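Local structure of collagen adhesin (Staphylococcus aureus, 2F68) at residues K100-E111 / I298-K309. The protein is a cell-surface adhesin that binds collagen, probably closing its two immunoglobulin-like domains around the collagen triple helix in a 'hug'. Residues are numbered along the deposited sequence; the frame is centred on the assembly and turned at random.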
ATOM      1  N   LYS A 100      20.741 -18.379  24.446  1.00 34.39           N
ATOM      2  CA  LYS A 100      20.304 -19.180  25.591  1.00 34.42           C
ATOM      3  C   LYS A 100      19.285 -20.253  25.192  1.00 32.93           C
ATOM      4  O   LYS A 100      18.980 -21.153  25.979  1.00 32.20           O
ATOM      5  CB  LYS A 100      19.743 -18.284  26.706  1.00 35.58           C
ATOM      6  CG  LYS A 100      18.405 -17.620  26.388  1.00 38.96           C
ATOM      7  CD  LYS A 100      17.891 -16.815  27.573  1.00 46.45           C
ATOM      8  CE  LYS A 100      16.503 -16.244  27.307  1.00 47.51           C
ATOM      9  NZ  LYS A 100      16.510 -15.173  26.270  1.00 47.01           N
ATOM     10  N   LEU A 101      18.769 -20.150  23.969  1.00 30.16           N
ATOM     11  CA  LEU A 101      17.744 -21.062  23.471  1.00 28.00           C
ATOM     12  C   LEU A 101      18.325 -22.212  22.650  1.00 27.15           C
ATOM     13  O   LEU A 101      19.219 -22.011  21.823  1.00 24.58           O
ATOM     14  CB  LEU A 101      16.703 -20.303  22.639  1.00 28.51           C
ATOM     15  CG  LEU A 101      15.832 -19.247  23.327  1.00 28.29           C
ATOM     16  CD1 LEU A 101      15.206 -18.330  22.292  1.00 31.95           C
ATOM     17  CD2 LEU A 101      14.758 -19.885  24.205  1.00 29.12           C
ATOM     18  N   SER A 102      17.806 -23.412  22.894  1.00 26.14           N
ATOM     19  CA  SER A 102      18.166 -24.604  22.130  1.00 26.91           C
ATOM     20  C   SER A 102      16.937 -25.156  21.411  1.00 25.79           C
ATOM     21  O   SER A 102      15.803 -24.873  21.810  1.00 25.07           O
ATOM     22  CB  SER A 102      18.774 -25.669  23.048  1.00 28.07           C
ATOM     23  OG  SER A 102      17.871 -26.041  24.074  1.00 30.86           O
ATOM     24  N   ASP A 103      17.172 -25.942  20.358  1.00 23.96           N
ATOM     25  CA  ASP A 103      16.106 -26.488  19.504  1.00 24.28           C
ATOM     26  C   ASP A 103      15.246 -25.364  18.914  1.00 22.65           C
ATOM     27  O   ASP A 103      14.013 -25.413  18.954  1.00 23.12           O
ATOM     28  CB  ASP A 103      15.244 -27.505  20.269  1.00 24.34           C
ATOM     29  CG  ASP A 103      16.068 -28.600  20.932  1.00 28.92           C
ATOM     30  OD1 ASP A 103      16.957 -29.174  20.268  1.00 28.32           O
ATOM     31  OD2 ASP A 103      15.817 -28.891  22.120  1.00 32.17           O
ATOM     32  N   VAL A 104      15.920 -24.357  18.362  1.00 21.93           N
ATOM     33  CA  VAL A 104      15.272 -23.135  17.887  1.00 20.23           C
ATOM     34  C   VAL A 104      14.635 -23.322  16.511  1.00 20.45           C
ATOM     35  O   VAL A 104      15.278 -23.810  15.579  1.00 20.21           O
ATOM     36  CB  VAL A 104      16.262 -21.936  17.856  1.00 19.34           C
ATOM     37  CG1 VAL A 104      15.532 -20.634  17.551  1.00 19.75           C
ATOM     38  CG2 VAL A 104      17.010 -21.816  19.178  1.00 20.84           C
ATOM     39  N   SER A 105      13.368 -22.931  16.404  1.00 19.87           N
ATOM     40  CA  SER A 105      12.629 -22.953  15.144  1.00 20.75           C
ATOM     41  C   SER A 105      11.671 -21.766  15.074  1.00 20.34           C
ATOM     42  O   SER A 105      11.108 -21.360  16.092  1.00 20.57           O
ATOM     43  CB  SER A 105      11.856 -24.264  14.993  1.00 19.37           C
ATOM     44  OG  SER A 105      10.940 -24.446  16.060  1.00 23.06           O
ATOM     45  N   GLY A 106      11.487 -21.215  13.876  1.00 21.12           N
ATOM     46  CA  GLY A 106      10.610 -20.057  13.699  1.00 19.89           C
ATOM     47  C   GLY A 106      10.187 -19.773  12.270  1.00 19.78           C
ATOM     48  O   GLY A 106      10.554 -20.502  11.345  1.00 16.67           O
ATOM     49  N   PHE A 107       9.410 -18.704  12.098  1.00 20.32           N
ATOM     50  CA  PHE A 107       8.915 -18.298  10.781  1.00 21.33           C
ATOM     51  C   PHE A 107       8.773 -16.780  10.633  1.00 21.56           C
ATOM     52  O   PHE A 107       8.782 -16.044  11.623  1.00 21.42           O
ATOM     53  CB  PHE A 107       7.587 -19.003  10.453  1.00 21.48           C
ATOM     54  CG  PHE A 107       6.409 -18.507  11.255  1.00 21.55           C
ATOM     55  CD1 PHE A 107       5.567 -17.522  10.744  1.00 24.48           C
ATOM     56  CD2 PHE A 107       6.133 -19.036  12.513  1.00 25.35           C
ATOM     57  CE1 PHE A 107       4.476 -17.063  11.478  1.00 26.15           C
ATOM     58  CE2 PHE A 107       5.043 -18.584  13.254  1.00 27.26           C
ATOM     59  CZ  PHE A 107       4.213 -17.595  12.735  1.00 26.98           C
ATOM     60  N   ALA A 108       8.641 -16.330   9.386  1.00 20.83           N
ATOM     61  CA  ALA A 108       8.431 -14.921   9.068  1.00 21.29           C
ATOM     62  C   ALA A 108       7.413 -14.776   7.941  1.00 21.14           C
ATOM     63  O   ALA A 108       7.701 -15.093   6.783  1.00 20.66           O
ATOM     64  CB  ALA A 108       9.746 -14.257   8.693  1.00 22.45           C
ATOM     65  N   GLU A 109       6.220 -14.300   8.291  1.00 20.94           N
ATOM     66  CA  GLU A 109       5.130 -14.140   7.333  1.00 21.12           C
ATOM     67  C   GLU A 109       4.842 -12.660   7.086  1.00 21.86           C
ATOM     68  O   GLU A 109       4.577 -11.908   8.025  1.00 22.39           O
ATOM     69  CB  GLU A 109       3.875 -14.863   7.834  1.00 20.55           C
ATOM     70  CG  GLU A 109       2.877 -15.223   6.741  1.00 22.72           C
ATOM     71  CD  GLU A 109       1.695 -16.030   7.256  1.00 28.50           C
ATOM     72  OE1 GLU A 109       1.154 -15.694   8.332  1.00 30.18           O
ATOM     73  OE2 GLU A 109       1.299 -16.999   6.574  1.00 30.65           O
ATOM     74  N   PHE A 110       4.904 -12.253   5.819  1.00 22.40           N
ATOM     75  CA  PHE A 110       4.697 -10.856   5.429  1.00 21.12           C
ATOM     76  C   PHE A 110       4.106 -10.728   4.023  1.00 22.75           C
ATOM     77  O   PHE A 110       4.262 -11.624   3.192  1.00 22.48           O
ATOM     78  CB  PHE A 110       6.004 -10.054   5.541  1.00 21.63           C
ATOM     79  CG  PHE A 110       7.158 -10.648   4.774  1.00 19.68           C
ATOM     80  CD1 PHE A 110       7.386 -10.295   3.446  1.00 21.80           C
ATOM     81  CD2 PHE A 110       8.027 -11.550   5.385  1.00 20.56           C
ATOM     82  CE1 PHE A 110       8.453 -10.841   2.736  1.00 20.63           C
ATOM     83  CE2 PHE A 110       9.096 -12.100   4.683  1.00 19.99           C
ATOM     84  CZ  PHE A 110       9.310 -11.744   3.356  1.00 19.30           C
ATOM     85  N   GLU A 111       3.435  -9.607   3.769  1.00 23.20           N
ATOM     86  CA  GLU A 111       2.791  -9.352   2.479  1.00 23.35           C
ATOM     87  C   GLU A 111       3.646  -8.473   1.569  1.00 21.73           C
ATOM     88  O   GLU A 111       4.306  -7.541   2.033  1.00 21.07           O
ATOM     89  CB  GLU A 111       1.414  -8.711   2.680  1.00 23.33           C
ATOM     90  CG  GLU A 111       0.383  -9.623   3.340  1.00 25.94           C
ATOM     91  CD  GLU A 111      -0.973  -8.957   3.527  1.00 26.64           C
ATOM     92  OE1 GLU A 111      -1.982  -9.688   3.608  1.00 32.21           O
ATOM     93  OE2 GLU A 111      -1.035  -7.710   3.595  1.00 29.75           O
ATOM     94  N   ILE A 298      -2.045  -4.023   5.988  1.00 28.66           N
ATOM     95  CA  ILE A 298      -1.002  -5.014   5.724  1.00 29.65           C
ATOM     96  C   ILE A 298      -0.800  -5.958   6.908  1.00 29.07           C
ATOM     97  O   ILE A 298      -0.658  -5.519   8.052  1.00 29.52           O
ATOM     98  CB  ILE A 298       0.345  -4.339   5.326  1.00 29.53           C
ATOM     99  CG1 ILE A 298       0.174  -3.441   4.088  1.00 30.60           C
ATOM    100  CG2 ILE A 298       1.451  -5.382   5.118  1.00 30.70           C
ATOM    101  CD1 ILE A 298      -0.455  -4.120   2.862  1.00 32.88           C
ATOM    102  N   ASN A 299      -0.793  -7.257   6.614  1.00 29.67           N
ATOM    103  CA  ASN A 299      -0.583  -8.292   7.620  1.00 30.69           C
ATOM    104  C   ASN A 299       0.864  -8.778   7.643  1.00 29.39           C
ATOM    105  O   ASN A 299       1.417  -9.157   6.607  1.00 28.54           O
ATOM    106  CB  ASN A 299      -1.528  -9.476   7.379  1.00 31.37           C
ATOM    107  CG  ASN A 299      -2.993  -9.072   7.384  1.00 36.64           C
ATOM    108  OD1 ASN A 299      -3.440  -8.303   8.238  1.00 39.29           O
ATOM    109  ND2 ASN A 299      -3.751  -9.598   6.430  1.00 36.99           N
ATOM    110  N   ALA A 300       1.468  -8.756   8.829  1.00 29.36           N
ATOM    111  CA  ALA A 300       2.836  -9.230   9.020  1.00 28.59           C
ATOM    112  C   ALA A 300       3.009  -9.860  10.399  1.00 29.04           C
ATOM    113  O   ALA A 300       2.778  -9.212  11.423  1.00 28.03           O
ATOM    114  CB  ALA A 300       3.832  -8.095   8.814  1.00 27.98           C
ATOM    115  N   ASN A 301       3.410 -11.130  10.412  1.00 27.17           N
ATOM    116  CA  ASN A 301       3.586 -11.887  11.651  1.00 28.01           C
ATOM    117  C   ASN A 301       4.886 -12.686  11.673  1.00 27.66           C
ATOM    118  O   ASN A 301       5.358 -13.147  10.632  1.00 27.43           O
ATOM    119  CB  ASN A 301       2.397 -12.828  11.880  1.00 28.75           C
ATOM    120  CG  ASN A 301       1.090 -12.084  12.099  1.00 35.79           C
ATOM    121  OD1 ASN A 301       1.014 -11.150  12.901  1.00 44.21           O
ATOM    122  ND2 ASN A 301       0.047 -12.504  11.393  1.00 40.85           N
ATOM    123  N   ALA A 302       5.454 -12.846  12.866  1.00 26.87           N
ATOM    124  CA  ALA A 302       6.681 -13.618  13.050  1.00 25.91           C
ATOM    125  C   ALA A 302       6.679 -14.351  14.389  1.00 26.69           C
ATOM    126  O   ALA A 302       6.417 -13.752  15.436  1.00 26.37           O
ATOM    127  CB  ALA A 302       7.903 -12.717  12.929  1.00 25.78           C
ATOM    128  N   GLY A 303       6.970 -15.649  14.343  1.00 26.13           N
ATOM    129  CA  GLY A 303       7.010 -16.485  15.541  1.00 25.12           C
ATOM    130  C   GLY A 303       8.318 -17.241  15.682  1.00 25.38           C
ATOM    131  O   GLY A 303       9.024 -17.464  14.697  1.00 24.36           O
ATOM    132  N   ILE A 304       8.633 -17.634  16.915  1.00 24.97           N
ATOM    133  CA  ILE A 304       9.877 -18.345  17.226  1.00 24.72           C
ATOM    134  C   ILE A 304       9.733 -19.207  18.488  1.00 25.52           C
ATOM    135  O   ILE A 304       9.192 -18.759  19.503  1.00 25.19           O
ATOM    136  CB  ILE A 304      11.095 -17.366  17.329  1.00 25.07           C
ATOM    137  CG1 ILE A 304      12.407 -18.127  17.570  1.00 24.78           C
ATOM    138  CG2 ILE A 304      10.847 -16.274  18.380  1.00 25.65           C
ATOM    139  CD1 ILE A 304      13.660 -17.341  17.212  1.00 23.94           C
ATOM    140  N   GLU A 305      10.209 -20.447  18.402  1.00 26.49           N
ATOM    141  CA  GLU A 305      10.175 -21.389  19.521  1.00 28.41           C
ATOM    142  C   GLU A 305      11.589 -21.769  19.954  1.00 29.09           C
ATOM    143  O   GLU A 305      12.510 -21.789  19.135  1.00 26.40           O
ATOM    144  CB  GLU A 305       9.388 -22.648  19.145  1.00 28.93           C
ATOM    145  CG  GLU A 305       7.898 -22.419  18.911  1.00 33.68           C
ATOM    146  CD  GLU A 305       7.158 -23.688  18.522  1.00 39.77           C
ATOM    147  OE1 GLU A 305       7.315 -24.716  19.216  1.00 43.70           O
ATOM    148  OE2 GLU A 305       6.405 -23.653  17.526  1.00 42.62           O
ATOM    149  N   GLY A 306      11.752 -22.067  21.241  1.00 30.40           N
ATOM    150  CA  GLY A 306      13.052 -22.444  21.791  1.00 32.52           C
ATOM    151  C   GLY A 306      12.985 -22.958  23.217  1.00 35.00           C
ATOM    152  O   GLY A 306      12.075 -22.610  23.971  1.00 34.12           O
ATOM    153  N   THR A 307      13.959 -23.791  23.580  1.00 36.66           N
ATOM    154  CA  THR A 307      14.048 -24.358  24.923  1.00 39.08           C
ATOM    155  C   THR A 307      15.142 -23.651  25.724  1.00 40.32           C
ATOM    156  O   THR A 307      16.286 -23.548  25.275  1.00 39.27           O
ATOM    157  CB  THR A 307      14.320 -25.881  24.882  1.00 39.62           C
ATOM    158  OG1 THR A 307      13.462 -26.500  23.915  1.00 42.12           O
ATOM    159  CG2 THR A 307      14.073 -26.516  26.249  1.00 40.16           C
ATOM    160  N   VAL A 308      14.775 -23.169  26.910  1.00 41.86           N
ATOM    161  CA  VAL A 308      15.695 -22.440  27.790  1.00 44.40           C
ATOM    162  C   VAL A 308      16.726 -23.384  28.412  1.00 46.09           C
ATOM    163  O   VAL A 308      17.871 -22.992  28.650  1.00 46.23           O
ATOM    164  CB  VAL A 308      14.943 -21.684  28.921  1.00 45.24           C
ATOM    165  CG1 VAL A 308      15.777 -20.503  29.420  1.00 46.16           C
ATOM    166  CG2 VAL A 308      13.580 -21.190  28.436  1.00 44.81           C
ATOM    167  N   LYS A 309      16.300 -24.624  28.666  1.00 47.55           N
ATOM    168  CA  LYS A 309      17.140 -25.686  29.235  1.00 49.42           C
ATOM    169  C   LYS A 309      17.695 -25.315  30.611  1.00 49.48           C
ATOM    170  O   LYS A 309      16.952 -24.889  31.496  1.00 50.59           O
ATOM    171  CB  LYS A 309      18.280 -26.063  28.277  1.00 49.48           C
ATOM    172  CG  LYS A 309      18.698 -27.528  28.329  1.00 51.28           C
ATOM    173  CD  LYS A 309      17.785 -28.398  27.471  1.00 52.95           C
ATOM    174  CE  LYS A 309      18.259 -29.842  27.441  1.00 54.21           C
ATOM    175  NZ  LYS A 309      17.383 -30.694  26.587  1.00 54.80           N
TER
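Glu111 and Asn299 meet at one end of the antiparallel pairing. From Glu111 the side chain reaches across: CB comes within 4.1 Å of Ile298 CG2, CG lies against Asn299 O at 3.5 Å, CD is 3.5 Å from Asn299 N, and the extended chain carries the carboxylate alongside the Asn299 side chain, which points the same way. There OE2 accepts from Asn299 N at 3.1 Å, nearly straight (167°) but from above the carboxylate plane, and also lies against Ile298 CA, while OE1 receives only a weak bond from Asn299 ND2.

Beyond it, 104-111 and 300-307 run antiparallel, with hydrogen-bonded pairs at Glu109-Asn301, Phe107-Gly303 and Ser105-Glu305. Phe107 has CG between its backbone N and carbonyl carbon (chi1 72°), which lays the ring over Gly303; Gly303 N sits 3.6 Å above the plane of the Phe107 ring, offset toward the rim, and the glycine has no side chain to obstruct the ring. Lys36 makes a cation-pi contact with the same ring. Ile304, on the sheet face opposite Phe107, meets Val104 CG1 through CD1 at 3.8 Å and continues onto Leu73, Val80 and Phe94 in the domain interior. A beta bulge between Ser102 and Ser105 shifts the register by one before Ser102 pairs with Thr307, whose O accepts both Ser102 N and Ser102 OG.

Strand 300-307, the last of the chain, adds antiparallel to strand 104-116 of the N-terminal immunoglobulin-like domain, with 186 residues between 100-111 and 298-309: beta-sheet complementation between domains, consistent with the latch in the 'Collagen Hug' model of CNA.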